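Local coordinates for AlyQ (Persicobacter sp. CCB-QB2, PDB 7D2A), which binds alginate-derived uronic acids through a family 32 carbohydrate-binding module, gripping the unsaturated sugar at the end of the chain, at residues A[6-11]-A[128-133]; A[55-60]-A[98-103]; A[68-73]-A[116-121]. All coordinates share one frame; numbering follows the deposited sequence.

Contact 1 of 3, residues A[6-11]-A[128-133]; sequences HMQYDI and EVAIFH. With CA (calcium ion), chain C.
Phe132 presents its ring to two side chains of segment 6-11. Gln8 CG lies over one face, 4.0 Å from Phe132 CE2. The imidazole of His6 arrives differently: its own edge, at CD2, meets Phe132 CD2 at 3.6 Å, and the two ring planes stand at 78°. With CG anti to the backbone N (chi1 176°) and the chain extended beyond it, Gln8 runs along the strand far enough for NE2 to reach Ala130 CB and to donate to a water. That water also accepts from Ile131 N and donates to Tyr9 O, bridging the two segments beyond the last direct backbone bond, Tyr9 N to Ile131 O.

On the side of the sheet to which Met7 and His133 point, Tyr9 and His133 lie side by side and point the same way, Tyr9 OH resting 3.4 Å from His133 CB while the hydroxyl is hydrogen-bonded to Thr54 O. Further along, Ile11 crosses Ile131 at about a right angle, and their CD1 methyls meet at 3.8 Å, branched apolar groups suited to the border of the core, where both touch Phe47.

Reciprocal backbone bonds join Met7 and His133. At the far end of 128-133, Glu128 OE2 binds the calcium ion at 2.4 Å. A short antiparallel edge strand thus pairs the N-terminal segment with the last strand, as suits the beta-sandwich of F5/8 type C domains.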
loop_
_atom_site.group_PDB
_atom_site.type_symbol
_atom_site.label_atom_id
_atom_site.label_comp_id
_atom_site.label_asym_id
_atom_site.label_seq_id
_atom_site.Cartn_x
_atom_site.Cartn_y
_atom_site.Cartn_z
ATOM N N HIS A 6 -11.212 16.988 -1.984
ATOM C CA HIS A 6 -10.402 15.741 -2.070
ATOM C C HIS A 6 -8.928 16.106 -1.783
ATOM O O HIS A 6 -8.450 17.051 -2.410
ATOM C CB HIS A 6 -10.623 15.091 -3.440
ATOM C CG HIS A 6 -10.476 13.612 -3.525
ATOM N ND1 HIS A 6 -11.532 12.792 -3.864
ATOM C CD2 HIS A 6 -9.398 12.806 -3.390
ATOM C CE1 HIS A 6 -11.117 11.538 -3.918
ATOM N NE2 HIS A 6 -9.807 11.511 -3.619
ATOM N N MET A 7 -8.306 15.537 -0.754
ATOM C CA MET A 7 -6.926 15.860 -0.308
ATOM C C MET A 7 -6.044 14.667 -0.688
ATOM O O MET A 7 -6.406 13.571 -0.281
ATOM C CB MET A 7 -6.793 16.030 1.218
ATOM C CG MET A 7 -7.550 17.192 1.824
ATOM S SD MET A 7 -6.678 18.732 1.637
ATOM C CE MET A 7 -5.170 18.369 2.532
ATOM N N GLN A 8 -4.800 14.812 -1.372
ATOM C CA GLN A 8 -3.779 13.767 -1.475
ATOM C C GLN A 8 -2.627 14.199 -0.597
ATOM O O GLN A 8 -2.028 15.252 -0.829
ATOM C CB GLN A 8 -3.254 13.602 -2.897
ATOM C CG GLN A 8 -2.131 12.550 -2.838
ATOM C CD GLN A 8 -1.241 12.347 -4.030
ATOM O OE1 GLN A 8 -1.453 13.038 -5.019
ATOM N NE2 GLN A 8 -0.243 11.434 -3.949
ATOM N N TYR A 9 -2.304 13.416 0.414
ATOM C CA TYR A 9 -1.259 13.754 1.386
ATOM C C TYR A 9 0.102 13.377 0.843
ATOM O O TYR A 9 0.299 12.319 0.267
ATOM C CB TYR A 9 -1.477 13.037 2.701
ATOM C CG TYR A 9 -2.742 13.414 3.423
ATOM C CD1 TYR A 9 -2.943 14.695 3.880
ATOM C CD2 TYR A 9 -3.768 12.502 3.600
ATOM C CE1 TYR A 9 -4.091 15.035 4.580
ATOM C CE2 TYR A 9 -4.935 12.844 4.247
ATOM C CZ TYR A 9 -5.108 14.123 4.746
ATOM O OH TYR A 9 -6.264 14.467 5.448
ATOM N N ASP A 10 1.064 14.242 1.123
ATOM C CA ASP A 10 2.466 13.845 0.914
ATOM C C ASP A 10 2.802 12.609 1.746
ATOM O O ASP A 10 2.308 12.493 2.897
ATOM C CB ASP A 10 3.442 14.933 1.346
ATOM C CG ASP A 10 3.778 15.952 0.283
ATOM O OD1 ASP A 10 3.132 15.998 -0.765
ATOM O OD2 ASP A 10 4.755 16.690 0.580
ATOM N N ILE A 11 3.637 11.765 1.182
ATOM C CA ILE A 11 4.227 10.622 1.918
ATOM C C ILE A 11 5.710 10.960 2.137
ATOM O O ILE A 11 6.476 11.009 1.133
ATOM C CB ILE A 11 3.997 9.284 1.186
ATOM C CG1 ILE A 11 2.495 8.976 1.094
ATOM C CG2 ILE A 11 4.798 8.188 1.893
ATOM C CD1 ILE A 11 2.143 7.788 0.212
ATOM N N GLU A 128 2.687 1.843 -7.230
ATOM C CA GLU A 128 2.370 3.208 -6.754
ATOM C C GLU A 128 1.424 3.105 -5.581
ATOM O O GLU A 128 0.498 2.238 -5.672
ATOM C CB GLU A 128 1.760 4.032 -7.890
ATOM C CG GLU A 128 2.773 4.481 -8.941
ATOM C CD GLU A 128 3.797 5.452 -8.373
ATOM O OE1 GLU A 128 3.363 6.583 -7.990
ATOM O OE2 GLU A 128 5.032 5.151 -8.316
ATOM N N VAL A 129 1.558 3.995 -4.611
ATOM C CA VAL A 129 0.552 4.179 -3.542
ATOM C C VAL A 129 0.282 5.655 -3.376
ATOM O O VAL A 129 1.262 6.452 -3.422
ATOM C CB VAL A 129 1.033 3.536 -2.235
ATOM C CG1 VAL A 129 0.103 3.890 -1.058
ATOM C CG2 VAL A 129 1.106 2.042 -2.344
ATOM N N ALA A 130 -0.952 5.988 -3.066
ATOM C CA ALA A 130 -1.347 7.361 -2.726
ATOM C C ALA A 130 -2.387 7.301 -1.617
ATOM O O ALA A 130 -3.151 6.339 -1.526
ATOM C CB ALA A 130 -1.783 8.098 -3.953
ATOM N N ILE A 131 -2.437 8.295 -0.765
ATOM C CA ILE A 131 -3.210 8.252 0.494
ATOM C C ILE A 131 -3.958 9.555 0.529
ATOM O O ILE A 131 -3.268 10.655 0.417
ATOM C CB ILE A 131 -2.296 8.075 1.717
ATOM C CG1 ILE A 131 -1.552 6.740 1.596
ATOM C CG2 ILE A 131 -3.082 8.194 3.005
ATOM C CD1 ILE A 131 -0.520 6.499 2.654
ATOM N N PHE A 132 -5.286 9.469 0.801
ATOM C CA PHE A 132 -6.255 10.560 0.608
ATOM C C PHE A 132 -7.170 10.764 1.801
ATOM O O PHE A 132 -7.512 9.833 2.566
ATOM C CB PHE A 132 -7.130 10.247 -0.605
ATOM C CG PHE A 132 -6.369 10.120 -1.889
ATOM C CD1 PHE A 132 -5.703 8.942 -2.154
ATOM C CD2 PHE A 132 -6.299 11.154 -2.793
ATOM C CE1 PHE A 132 -5.031 8.768 -3.351
ATOM C CE2 PHE A 132 -5.576 10.993 -3.984
ATOM C CZ PHE A 132 -4.953 9.808 -4.240
ATOM N N HIS A 133 -7.672 11.986 1.902
ATOM C CA HIS A 133 -8.981 12.287 2.523
ATOM C C HIS A 133 -9.909 12.615 1.368
ATOM O O HIS A 133 -9.809 13.763 0.811
ATOM C CB HIS A 133 -8.839 13.371 3.567
ATOM C CG HIS A 133 -10.090 13.619 4.328
ATOM N ND1 HIS A 133 -10.240 14.723 5.168
ATOM C CD2 HIS A 133 -11.230 12.905 4.390
ATOM C CE1 HIS A 133 -11.460 14.654 5.703
ATOM N NE2 HIS A 133 -12.083 13.546 5.263
HETATM CA CA CA C . 6.586 3.472 -8.921
HETATM O O HOH W 1 -0.292 10.222 -1.332
#

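Contact 2 of 3, residues A[55-60]-A[98-103]; sequences VNQVKA and LESYSF
Val58 and Tyr101 form a hydrogen-bonded pair at the middle of two antiparallel strands in the beta-sandwich of this F5/8 type C domain. Their reciprocal backbone bonds, with Val58 N to Tyr101 O nearly straight at 175°, are followed by a second such pair, Ala60 with Glu99. Before them comes a classic beta bulge: Asn56 and Gln57 both face Phe132 on the neighbouring strand.

The tight part is the inner face. Phe103 holds CG between its backbone N and carbonyl carbon (chi1 44°), which folds the ring back over strand 55-60. One ring face covers the peptide between Asn56 and Gln57, while Val58 CG2 meets the ring edge in plane, 4.0 Å from Phe103 CE2. Val55 CG1 adds a methyl at Phe103 CZ. Tyr101 turns an edge to Ala60, whose small CB leaves room for it, with CE2 4.2 Å away. Tyrosine suits this place: its ring packs against Phe72 and Ile74 of the opposing sheet, while its hydroxyl donates to Glu99 OE2 from above the carboxylate plane, at 2.7 Å, and is also hydrogen-bonded to Trp62 NE1. Glu99 OE1 is in turn hydrogen-bonded to Ser92 OG.

The other face is more polar. Ser100 and Ser102 lie on its solvent side, small hydroxyls opposite long flexible chains, with Gln57 tucked under. Lys59 stretches its methylenes past Ser100 toward a cation-pi contact with Phe132. Gln57 OE1 lies 2.9 Å from Ser102 OG.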
loop_
_atom_site.group_PDB
_atom_site.type_symbol
_atom_site.label_atom_id
_atom_site.label_comp_id
_atom_site.label_asym_id
_atom_site.label_seq_id
_atom_site.Cartn_x
_atom_site.Cartn_y
_atom_site.Cartn_z
ATOM N N VAL A 55 -7.733 10.264 7.273
ATOM C CA VAL A 55 -7.551 9.415 6.092
ATOM C C VAL A 55 -8.803 8.573 5.899
ATOM O O VAL A 55 -9.275 7.997 6.898
ATOM C CB VAL A 55 -6.309 8.529 6.259
ATOM C CG1 VAL A 55 -6.127 7.597 5.125
ATOM C CG2 VAL A 55 -5.009 9.310 6.471
ATOM N N ASN A 56 -9.261 8.432 4.672
ATOM C CA ASN A 56 -10.367 7.510 4.382
ATOM C C ASN A 56 -10.189 6.706 3.105
ATOM O O ASN A 56 -11.134 6.022 2.668
ATOM C CB ASN A 56 -11.718 8.252 4.415
ATOM C CG ASN A 56 -11.837 9.287 3.308
ATOM O OD1 ASN A 56 -10.936 9.368 2.445
ATOM N ND2 ASN A 56 -12.943 10.009 3.287
ATOM N N GLN A 57 -9.019 6.805 2.481
ATOM C CA GLN A 57 -8.835 6.134 1.179
ATOM C C GLN A 57 -7.345 5.948 0.914
ATOM O O GLN A 57 -6.504 6.833 1.144
ATOM C CB GLN A 57 -9.459 6.941 0.057
ATOM C CG GLN A 57 -9.447 6.215 -1.253
ATOM C CD GLN A 57 -10.255 7.017 -2.249
ATOM O OE1 GLN A 57 -11.483 6.896 -2.349
ATOM N NE2 GLN A 57 -9.579 7.954 -2.835
ATOM N N VAL A 58 -7.020 4.727 0.515
ATOM C CA VAL A 58 -5.665 4.358 0.086
ATOM C C VAL A 58 -5.827 3.838 -1.322
ATOM O O VAL A 58 -6.633 2.963 -1.529
ATOM C CB VAL A 58 -4.995 3.344 1.016
ATOM C CG1 VAL A 58 -3.725 2.826 0.402
ATOM C CG2 VAL A 58 -4.805 3.902 2.398
ATOM N N LYS A 59 -5.032 4.356 -2.233
ATOM C CA LYS A 59 -4.989 3.804 -3.598
ATOM C C LYS A 59 -3.661 3.084 -3.781
ATOM O O LYS A 59 -2.581 3.560 -3.367
ATOM C CB LYS A 59 -5.118 4.870 -4.686
ATOM C CG LYS A 59 -6.349 5.753 -4.614
ATOM C CD LYS A 59 -6.448 6.715 -5.799
ATOM C CE LYS A 59 -7.704 7.550 -5.745
ATOM N NZ LYS A 59 -8.033 8.054 -7.094
ATOM N N ALA A 60 -3.734 1.911 -4.393
ATOM C CA ALA A 60 -2.514 1.158 -4.771
ATOM C C ALA A 60 -2.645 0.673 -6.201
ATOM O O ALA A 60 -3.727 0.209 -6.620
ATOM C CB ALA A 60 -2.226 0.008 -3.835
ATOM N N LEU A 98 -3.822 2.917 -10.423
ATOM C CA LEU A 98 -4.206 3.070 -9.010
ATOM C C LEU A 98 -5.656 2.607 -8.801
ATOM O O LEU A 98 -6.573 3.095 -9.506
ATOM C CB LEU A 98 -4.091 4.530 -8.597
ATOM C CG LEU A 98 -2.667 5.028 -8.386
ATOM C CD1 LEU A 98 -2.711 6.536 -8.308
ATOM C CD2 LEU A 98 -1.979 4.428 -7.180
ATOM N N GLU A 99 -5.822 1.724 -7.817
ATOM C CA GLU A 99 -7.132 1.174 -7.407
ATOM C C GLU A 99 -7.430 1.678 -6.006
ATOM O O GLU A 99 -6.579 1.564 -5.132
ATOM C CB GLU A 99 -7.048 -0.347 -7.481
ATOM C CG GLU A 99 -8.336 -1.062 -7.141
ATOM C CD GLU A 99 -8.281 -2.482 -7.706
ATOM O OE1 GLU A 99 -8.341 -2.629 -8.961
ATOM O OE2 GLU A 99 -8.180 -3.429 -6.916
ATOM N N SER A 100 -8.643 2.151 -5.778
ATOM C CA SER A 100 -9.033 2.798 -4.495
ATOM C C SER A 100 -9.626 1.808 -3.483
ATOM O O SER A 100 -10.498 0.978 -3.826
ATOM C CB SER A 100 -9.974 3.923 -4.750
ATOM O OG SER A 100 -9.345 4.870 -5.581
ATOM N N TYR A 101 -9.109 1.877 -2.283
ATOM C CA TYR A 101 -9.608 1.093 -1.111
ATOM C C TYR A 101 -9.994 2.134 -0.068
ATOM O O TYR A 101 -9.159 2.786 0.569
ATOM C CB TYR A 101 -8.534 0.131 -0.633
ATOM C CG TYR A 101 -7.948 -0.692 -1.748
ATOM C CD1 TYR A 101 -8.770 -1.505 -2.491
ATOM C CD2 TYR A 101 -6.627 -0.544 -2.113
ATOM C CE1 TYR A 101 -8.283 -2.228 -3.563
ATOM C CE2 TYR A 101 -6.113 -1.296 -3.168
ATOM C CZ TYR A 101 -6.948 -2.135 -3.897
ATOM O OH TYR A 101 -6.441 -2.827 -4.982
ATOM N N SER A 102 -11.304 2.288 0.086
ATOM C CA SER A 102 -11.959 3.318 0.920
ATOM C C SER A 102 -12.420 2.660 2.223
ATOM O O SER A 102 -12.672 1.433 2.230
ATOM C CB SER A 102 -13.161 3.938 0.193
ATOM O OG SER A 102 -12.735 4.717 -0.920
ATOM N N PHE A 103 -12.498 3.442 3.295
ATOM C CA PHE A 103 -12.924 2.955 4.620
ATOM C C PHE A 103 -13.386 4.153 5.410
ATOM O O PHE A 103 -13.055 5.309 5.129
ATOM C CB PHE A 103 -11.789 2.195 5.313
ATOM C CG PHE A 103 -10.426 2.825 5.229
ATOM C CD1 PHE A 103 -10.049 3.860 6.069
ATOM C CD2 PHE A 103 -9.583 2.493 4.182
ATOM C CE1 PHE A 103 -8.829 4.491 5.921
ATOM C CE2 PHE A 103 -8.335 3.093 4.043
ATOM C CZ PHE A 103 -7.959 4.093 4.916
#

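Contact 3 of 3, residues A[68-73]-A[116-121]; sequences RTSGFS and FGNSSN. With MAW (4-deoxy-alpha-L-erythro-hex-4-enopyranuronic acid), chain B; LGU (alpha-L-gulopyranuronic acid), chain D.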
loop_
_atom_site.group_PDB
_atom_site.type_symbol
_atom_site.label_atom_id
_atom_site.label_comp_id
_atom_site.label_asym_id
_atom_site.label_seq_id
_atom_site.Cartn_x
_atom_site.Cartn_y
_atom_site.Cartn_z
ATOM N N ARG A 68 -3.213 -10.562 -12.506
ATOM C CA ARG A 68 -3.223 -11.393 -11.299
ATOM C C ARG A 68 -3.892 -10.611 -10.168
ATOM O O ARG A 68 -3.918 -9.370 -10.227
ATOM C CB ARG A 68 -1.797 -11.813 -10.953
ATOM C CG ARG A 68 -0.981 -10.705 -10.305
ATOM C CD ARG A 68 0.493 -11.029 -10.329
ATOM N NE ARG A 68 1.236 -10.250 -9.340
ATOM C CZ ARG A 68 2.545 -10.326 -9.169
ATOM N NH1 ARG A 68 3.313 -11.108 -9.953
ATOM N NH2 ARG A 68 3.083 -9.593 -8.219
ATOM N N THR A 69 -4.373 -11.342 -9.184
ATOM C CA THR A 69 -4.996 -10.761 -7.981
ATOM C C THR A 69 -4.044 -10.930 -6.797
ATOM O O THR A 69 -3.362 -11.977 -6.669
ATOM C CB THR A 69 -6.357 -11.403 -7.692
ATOM O OG1 THR A 69 -6.185 -12.824 -7.563
ATOM C CG2 THR A 69 -7.349 -11.127 -8.801
ATOM N N SER A 70 -3.955 -9.927 -5.951
ATOM C CA SER A 70 -3.018 -9.906 -4.831
ATOM C C SER A 70 -3.807 -9.643 -3.547
ATOM O O SER A 70 -4.590 -8.698 -3.499
ATOM C CB SER A 70 -1.885 -8.880 -5.106
ATOM O OG SER A 70 -0.609 -9.328 -4.635
ATOM N N GLY A 71 -3.616 -10.481 -2.537
ATOM C CA GLY A 71 -4.293 -10.319 -1.248
ATOM C C GLY A 71 -3.544 -9.377 -0.331
ATOM O O GLY A 71 -2.320 -9.290 -0.375
ATOM N N PHE A 72 -4.282 -8.553 0.404
ATOM C CA PHE A 72 -3.655 -7.521 1.252
ATOM C C PHE A 72 -4.612 -7.060 2.345
ATOM O O PHE A 72 -5.787 -7.360 2.340
ATOM C CB PHE A 72 -3.214 -6.323 0.398
ATOM C CG PHE A 72 -4.363 -5.510 -0.108
ATOM C CD1 PHE A 72 -5.053 -5.868 -1.258
ATOM C CD2 PHE A 72 -4.783 -4.383 0.586
ATOM C CE1 PHE A 72 -6.134 -5.125 -1.715
ATOM C CE2 PHE A 72 -5.884 -3.670 0.157
ATOM C CZ PHE A 72 -6.576 -4.050 -0.969
ATOM N N SER A 73 -4.060 -6.355 3.302
ATOM C CA SER A 73 -4.816 -5.651 4.334
ATOM C C SER A 73 -4.120 -4.315 4.543
ATOM O O SER A 73 -2.899 -4.185 4.288
ATOM C CB SER A 73 -5.002 -6.466 5.559
ATOM O OG SER A 73 -3.793 -6.693 6.186
ATOM N N PHE A 116 -0.272 -10.678 1.033
ATOM C CA PHE A 116 -0.464 -12.138 1.268
ATOM C C PHE A 116 -0.125 -12.917 0.019
ATOM O O PHE A 116 -0.651 -14.025 -0.169
ATOM C CB PHE A 116 -1.859 -12.415 1.813
ATOM C CG PHE A 116 -2.091 -11.653 3.083
ATOM C CD1 PHE A 116 -1.346 -11.953 4.202
ATOM C CD2 PHE A 116 -3.000 -10.616 3.141
ATOM C CE1 PHE A 116 -1.506 -11.228 5.372
ATOM C CE2 PHE A 116 -3.162 -9.890 4.309
ATOM C CZ PHE A 116 -2.404 -10.198 5.426
ATOM N N GLY A 117 0.734 -12.379 -0.839
ATOM C CA GLY A 117 1.030 -12.978 -2.144
ATOM C C GLY A 117 -0.119 -12.832 -3.100
ATOM O O GLY A 117 -1.113 -12.139 -2.791
ATOM N N ASN A 118 -0.050 -13.515 -4.227
ATOM C CA ASN A 118 -0.963 -13.234 -5.336
ATOM C C ASN A 118 -1.322 -14.556 -6.016
ATOM O O ASN A 118 -0.815 -15.621 -5.594
ATOM C CB ASN A 118 -0.315 -12.224 -6.274
ATOM C CG ASN A 118 0.931 -12.747 -6.979
ATOM O OD1 ASN A 118 0.815 -13.537 -7.912
ATOM N ND2 ASN A 118 2.119 -12.294 -6.607
ATOM N N SER A 119 -2.123 -14.467 -7.044
ATOM C CA SER A 119 -2.757 -15.653 -7.675
ATOM C C SER A 119 -1.731 -16.357 -8.566
ATOM O O SER A 119 -2.037 -17.520 -8.986
ATOM C CB SER A 119 -3.980 -15.207 -8.415
ATOM O OG SER A 119 -3.637 -14.224 -9.365
ATOM N N SER A 120 -0.579 -15.735 -8.847
ATOM C CA SER A 120 0.512 -16.326 -9.678
ATOM C C SER A 120 1.667 -16.846 -8.813
ATOM O O SER A 120 2.178 -17.989 -9.085
ATOM C CB SER A 120 1.027 -15.350 -10.680
ATOM O OG SER A 120 0.073 -15.098 -11.688
ATOM N N ASN A 121 2.121 -16.064 -7.826
ATOM C CA ASN A 121 3.279 -16.479 -7.000
ATOM C C ASN A 121 3.142 -15.832 -5.618
ATOM O O ASN A 121 2.073 -15.188 -5.360
ATOM C CB ASN A 121 4.582 -16.185 -7.736
ATOM C CG ASN A 121 4.771 -14.718 -8.018
ATOM O OD1 ASN A 121 4.355 -13.905 -7.200
ATOM N ND2 ASN A 121 5.367 -14.385 -9.154
HETATM C C1 MAW B . 9.967 -11.974 -9.097
HETATM C C2 MAW B . 10.849 -10.791 -9.147
HETATM O O2 MAW B . 10.881 -10.139 -10.448
HETATM C C3 MAW B . 10.324 -9.814 -8.059
HETATM O O3 MAW B . 10.879 -8.522 -8.220
HETATM C C4 MAW B . 8.790 -9.757 -8.136
HETATM C C5 MAW B . 8.071 -10.559 -8.883
HETATM O O5 MAW B . 8.693 -11.620 -9.659
HETATM C C6 MAW B . 6.640 -10.535 -8.973
HETATM O O6A MAW B . 6.085 -11.421 -9.698
HETATM O O6B MAW B . 5.937 -9.688 -8.302
HETATM C C1 LGU D . 9.928 -15.380 -12.224
HETATM C C2 LGU D . 8.752 -14.686 -11.516
HETATM O O2 LGU D . 7.523 -15.342 -11.805
HETATM C C3 LGU D . 8.873 -14.735 -10.013
HETATM O O3 LGU D . 8.458 -16.037 -9.533
HETATM C C4 LGU D . 10.292 -14.380 -9.591
HETATM O O4 LGU D . 10.516 -13.017 -9.946
HETATM C C5 LGU D . 11.385 -15.169 -10.305
HETATM O O5 LGU D . 11.222 -14.976 -11.736
HETATM C C6 LGU D . 12.659 -14.579 -9.760
HETATM O O6B LGU D . 12.910 -14.725 -8.534
HETATM O O6A LGU D . 13.376 -13.891 -10.518
HETATM O O1 LGU D . 9.756 -16.775 -11.954
#
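Asn118 OD1 is gripped by two backbone amides, Ser120 N and Asn121 N, each at 2.8 Å and both from the same face of the carboxamide plane. The first closes an Asx turn, and together they bend the chain just beyond strand 116-118. The other end of the amide, ND2, donates to Asn121 OD1 at 2.8 Å and also to Trp123 O, which fixes the rotation of the group. Chi1 of 65°, with Asn118 CG between backbone N and carbonyl carbon, brings the amide to Arg68, and its bonds hold it flat there: the planes are 11° apart, with ND2 over the centre of the guanidinium and 3.3 Å from Arg68 CZ.

Held on that face, the guanidinium turns its edge to the sugar. Arg68 NH1 donates to MAW O6A at 2.8 Å and NH2 to MAW O6B at 2.9 Å, a two-pronged match that arginine's paired N-H groups make possible. Asn121 ND2 adds a third bond, to O6A, at 3.1 Å. Ser125, Asp20 and Arg35 also bond the sugar.

Behind the site the strands are laced by Gly71 N to Gly117 O and Phe116 N to Gly71 O. Gly117 has phi 72°, a conformation easy for a residue without a side chain. Ser119, short enough to turn back, accepts from Thr69 N through OG.

The chemistry implies recognition of the carboxylate of a uronic acid: Arg68 would supply the charge, Asn121 a further donor, and Asn118 the second-shell surface that orients both.

Contacts 1 and 2 belong to the same sheet: strands 123-133 and 52-62 are neighbours in it, and Ala130 O lies 2.8 Å from Lys59 N, probably hydrogen-bonded. Each has an apolar inner side and a more polar outer one. Contact 3 lies in the other sheet, its centre about 23 Å from that of contact 1 and on the opposite side of the chain's centre; it touches contact 2 across the sheets. All three are partly buried. Chemistry follows place: contact 1 reaches the calcium site at one end, contact 2, nearest the chain's centre, has a core-facing and a solvent-facing side, and contact 3 offers Arg68 and Asn121 to the glycan.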